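PDB 2NV9: A207R protein, arginine decarboxylase from Paramecium bursaria Chlorella virus 1, which decarboxylates arginine to agmatine, using pyridoxal 5'-phosphate as its cofactor. Local coordinates for residues S262-Q267 with P348-Y353. The protein carries 1 engineered substitution. Residues are numbered along the deposited sequence; the frame is centred on the assembly and turned at random.
Sequences SVLATQ and PSWGAY. With PLP (pyridoxal-5'-phosphate), chain J.
Ser262 O accepts the backbone N-H of Trp350 (O to N 2.7 Å) in a nearly straight bond, 167° at the hydrogen. The bond lies in the β-domain of an ornithine decarboxylase-like fold, where strand 262-274 pairs antiparallel with strand 344-347 and the chain then leaves the sheet towards the cofactor of the TIM barrel. The chain kinks at Ser349, whose backbone is in the left-handed region and whose hydroxyl is hydrogen-bonded to His260. Val263 CG1 rests on Pro348 CA at 3.8 Å, while Ser262 CB lies 4.0 Å from Gly351 CA; the Ser262 hydroxyl is engaged by Ser22 of the adjacent strand. Leu264 carries the apolar contact. Its CB lies against CD1 in the pyrrole part of the Trp350 indole; CG, anti to the backbone N (chi1 179°), carries CD2 to the same Trp350 CD1 at 3.7 Å. The two side chains run at a slant to one another. Phe290 also meets the indole, whose NE1 is hydrogen-bonded to Gly289 O. Three residues after Trp350, Tyr353 enters the pocket beside Arg255 and packs on Phe361 of the second subunit. The phosphate oxygen O3P of PLP sits at the edge of its ring, near the ring plane, and accepts the hydrogen bond from Tyr353 OH at 2.5 Å.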
ATOM      1  N   SER B 262     -19.207   4.449   3.961  1.00 10.31           N
ATOM      2  CA  SER B 262     -18.446   5.593   4.438  1.00 11.15           C
ATOM      3  C   SER B 262     -18.263   6.679   3.372  1.00 11.16           C
ATOM      4  O   SER B 262     -18.311   6.402   2.160  1.00 10.97           O
ATOM      5  CB  SER B 262     -17.045   5.138   4.902  1.00 10.52           C
ATOM      6  OG  SER B 262     -17.153   4.126   5.879  1.00 12.75           O
ATOM      7  N   VAL B 263     -18.068   7.904   3.854  1.00 11.12           N
ATOM      8  CA  VAL B 263     -17.383   8.964   3.102  1.00 10.53           C
ATOM      9  C   VAL B 263     -16.071   9.261   3.804  1.00 10.50           C
ATOM     10  O   VAL B 263     -15.932   9.019   5.022  1.00  9.82           O
ATOM     11  CB  VAL B 263     -18.261  10.276   2.907  1.00 11.06           C
ATOM     12  CG1 VAL B 263     -19.673   9.911   2.352  1.00 12.00           C
ATOM     13  CG2 VAL B 263     -18.388  11.098   4.184  1.00 11.71           C
ATOM     14  N   LEU B 264     -15.126   9.799   3.048  1.00  9.73           N
ATOM     15  CA  LEU B 264     -13.850  10.197   3.596  1.00  9.70           C
ATOM     16  C   LEU B 264     -13.637  11.716   3.481  1.00  9.76           C
ATOM     17  O   LEU B 264     -13.461  12.250   2.379  1.00  8.95           O
ATOM     18  CB  LEU B 264     -12.707   9.411   2.896  1.00 10.36           C
ATOM     19  CG  LEU B 264     -11.283   9.756   3.383  1.00 10.75           C
ATOM     20  CD1 LEU B 264     -11.128   9.603   4.950  1.00  9.77           C
ATOM     21  CD2 LEU B 264     -10.251   8.900   2.709  1.00  8.92           C
ATOM     22  N   ALA B 265     -13.614  12.396   4.630  1.00 10.09           N
ATOM     23  CA  ALA B 265     -13.363  13.826   4.711  1.00  9.30           C
ATOM     24  C   ALA B 265     -11.869  14.092   4.861  1.00 10.33           C
ATOM     25  O   ALA B 265     -11.174  13.475   5.664  1.00 10.38           O
ATOM     26  CB  ALA B 265     -14.138  14.449   5.874  1.00 10.97           C
ATOM     27  N   THR B 266     -11.369  15.028   4.065  1.00 10.62           N
ATOM     28  CA  THR B 266      -9.950  15.388   4.096  1.00 10.60           C
ATOM     29  C   THR B 266      -9.803  16.915   3.899  1.00 10.02           C
ATOM     30  O   THR B 266     -10.666  17.560   3.297  1.00 11.08           O
ATOM     31  CB  THR B 266      -9.117  14.549   3.083  1.00 10.31           C
ATOM     32  OG1 THR B 266      -7.742  14.954   3.094  1.00 11.77           O
ATOM     33  CG2 THR B 266      -9.677  14.690   1.636  1.00 11.60           C
ATOM     34  N   GLN B 267      -8.736  17.481   4.440  1.00  9.65           N
ATOM     35  CA  GLN B 267      -8.535  18.938   4.397  1.00  8.73           C
ATOM     36  C   GLN B 267      -7.420  19.340   3.449  1.00  7.76           C
ATOM     37  O   GLN B 267      -6.441  18.614   3.298  1.00  8.14           O
ATOM     38  CB  GLN B 267      -8.212  19.483   5.804  1.00  9.09           C
ATOM     39  CG  GLN B 267      -8.325  20.999   5.949  1.00  9.42           C
ATOM     40  CD  GLN B 267      -7.813  21.477   7.333  1.00 10.42           C
ATOM     41  OE1 GLN B 267      -6.784  21.011   7.823  1.00  9.55           O
ATOM     42  NE2 GLN B 267      -8.541  22.408   7.935  1.00 12.57           N
ATOM     43  N   PRO B 348     -17.551  10.842  -1.558  1.00 12.67           N
ATOM     44  CA  PRO B 348     -18.693   9.949  -1.349  1.00 12.52           C
ATOM     45  C   PRO B 348     -18.292   8.498  -1.596  1.00 11.95           C
ATOM     46  O   PRO B 348     -17.325   8.241  -2.328  1.00 12.02           O
ATOM     47  CB  PRO B 348     -19.682  10.412  -2.433  1.00 13.66           C
ATOM     48  CG  PRO B 348     -19.340  11.805  -2.642  1.00 14.03           C
ATOM     49  CD  PRO B 348     -17.841  11.837  -2.590  1.00 12.94           C
ATOM     50  N   SER B 349     -19.039   7.575  -1.002  1.00 11.85           N
ATOM     51  CA  SER B 349     -18.942   6.149  -1.315  1.00 12.01           C
ATOM     52  C   SER B 349     -17.499   5.621  -1.237  1.00 12.17           C
ATOM     53  O   SER B 349     -16.973   5.015  -2.178  1.00 11.83           O
ATOM     54  CB  SER B 349     -19.639   5.859  -2.647  1.00 11.82           C
ATOM     55  OG  SER B 349     -21.006   6.262  -2.565  1.00 12.08           O
ATOM     56  N   TRP B 350     -16.879   5.838  -0.080  1.00 12.56           N
ATOM     57  CA  TRP B 350     -15.454   5.582   0.075  1.00 12.31           C
ATOM     58  C   TRP B 350     -15.169   4.520   1.152  1.00 11.71           C
ATOM     59  O   TRP B 350     -14.250   4.681   1.953  1.00 12.60           O
ATOM     60  CB  TRP B 350     -14.678   6.901   0.338  1.00 13.35           C
ATOM     61  CG  TRP B 350     -13.291   6.846  -0.266  1.00 12.58           C
ATOM     62  CD1 TRP B 350     -12.111   6.708   0.402  1.00 12.59           C
ATOM     63  CD2 TRP B 350     -12.960   6.846  -1.653  1.00 13.25           C
ATOM     64  NE1 TRP B 350     -11.062   6.652  -0.472  1.00 10.87           N
ATOM     65  CE2 TRP B 350     -11.553   6.706  -1.747  1.00 13.75           C
ATOM     66  CE3 TRP B 350     -13.711   6.956  -2.832  1.00 13.80           C
ATOM     67  CZ2 TRP B 350     -10.875   6.685  -2.981  1.00 12.61           C
ATOM     68  CZ3 TRP B 350     -13.045   6.930  -4.041  1.00 14.69           C
ATOM     69  CH2 TRP B 350     -11.627   6.816  -4.101  1.00 13.83           C
ATOM     70  N   GLY B 351     -15.953   3.436   1.166  1.00 11.43           N
ATOM     71  CA  GLY B 351     -15.798   2.407   2.221  1.00 10.96           C
ATOM     72  C   GLY B 351     -15.192   1.092   1.763  1.00 10.88           C
ATOM     73  O   GLY B 351     -14.873   0.236   2.599  1.00 10.27           O
ATOM     74  N   ALA B 352     -15.052   0.923   0.429  1.00 10.57           N
ATOM     75  CA  ALA B 352     -14.575  -0.366  -0.124  1.00 11.02           C
ATOM     76  C   ALA B 352     -13.111  -0.317  -0.548  1.00 11.62           C
ATOM     77  O   ALA B 352     -12.764   0.446  -1.428  1.00 11.07           O
ATOM     78  CB  ALA B 352     -15.488  -0.868  -1.316  1.00 10.68           C
ATOM     79  N   TYR B 353     -12.261  -1.129   0.101  1.00 12.32           N
ATOM     80  CA  TYR B 353     -10.805  -1.142  -0.193  1.00 11.86           C
ATOM     81  C   TYR B 353     -10.202   0.248   0.000  1.00 12.31           C
ATOM     82  O   TYR B 353      -9.416   0.739  -0.837  1.00 10.99           O
ATOM     83  CB  TYR B 353     -10.496  -1.709  -1.609  1.00 11.50           C
ATOM     84  CG  TYR B 353     -11.130  -3.052  -1.792  1.00 12.52           C
ATOM     85  CD1 TYR B 353     -10.628  -4.175  -1.103  1.00 12.58           C
ATOM     86  CD2 TYR B 353     -12.243  -3.220  -2.642  1.00 10.65           C
ATOM     87  CE1 TYR B 353     -11.234  -5.446  -1.215  1.00 11.66           C
ATOM     88  CE2 TYR B 353     -12.862  -4.461  -2.761  1.00 12.33           C
ATOM     89  CZ  TYR B 353     -12.367  -5.584  -2.032  1.00 13.05           C
ATOM     90  OH  TYR B 353     -12.958  -6.821  -2.166  1.00 11.51           O
TER
HETATM   91  N1  PLP J2002     -14.172 -13.413  -2.493  1.00  9.66           N
HETATM   92  C2  PLP J2002     -12.897 -13.582  -2.844  1.00 12.38           C
HETATM   93  C2A PLP J2002     -12.279 -14.999  -2.914  1.00 13.12           C
HETATM   94  C3  PLP J2002     -12.134 -12.465  -3.192  1.00 12.19           C
HETATM   95  O3  PLP J2002     -10.859 -12.681  -3.561  1.00 13.04           O
HETATM   96  C4  PLP J2002     -12.688 -11.183  -3.154  1.00 12.66           C
HETATM   97  C4A PLP J2002     -11.844  -9.909  -3.553  1.00 16.09           C
HETATM   98  O4A PLP J2002     -11.153  -9.878  -4.607  1.00 13.84           O
HETATM   99  C5  PLP J2002     -14.021 -11.059  -2.739  1.00 11.04           C
HETATM  100  C6  PLP J2002     -14.725 -12.222  -2.427  1.00  9.42           C
HETATM  101  C5A PLP J2002     -14.798  -9.747  -2.623  1.00  8.98           C
HETATM  102  O4P PLP J2002     -14.812  -9.063  -3.903  1.00 10.21           O
HETATM  103  P   PLP J2002     -15.761  -7.829  -4.127  1.00  9.88           P
HETATM  104  O1P PLP J2002     -15.509  -7.218  -5.455  1.00 10.33           O
HETATM  105  O2P PLP J2002     -17.265  -8.206  -3.919  1.00 10.18           O
HETATM  106  O3P PLP J2002     -15.347  -6.782  -2.955  1.00  8.42           O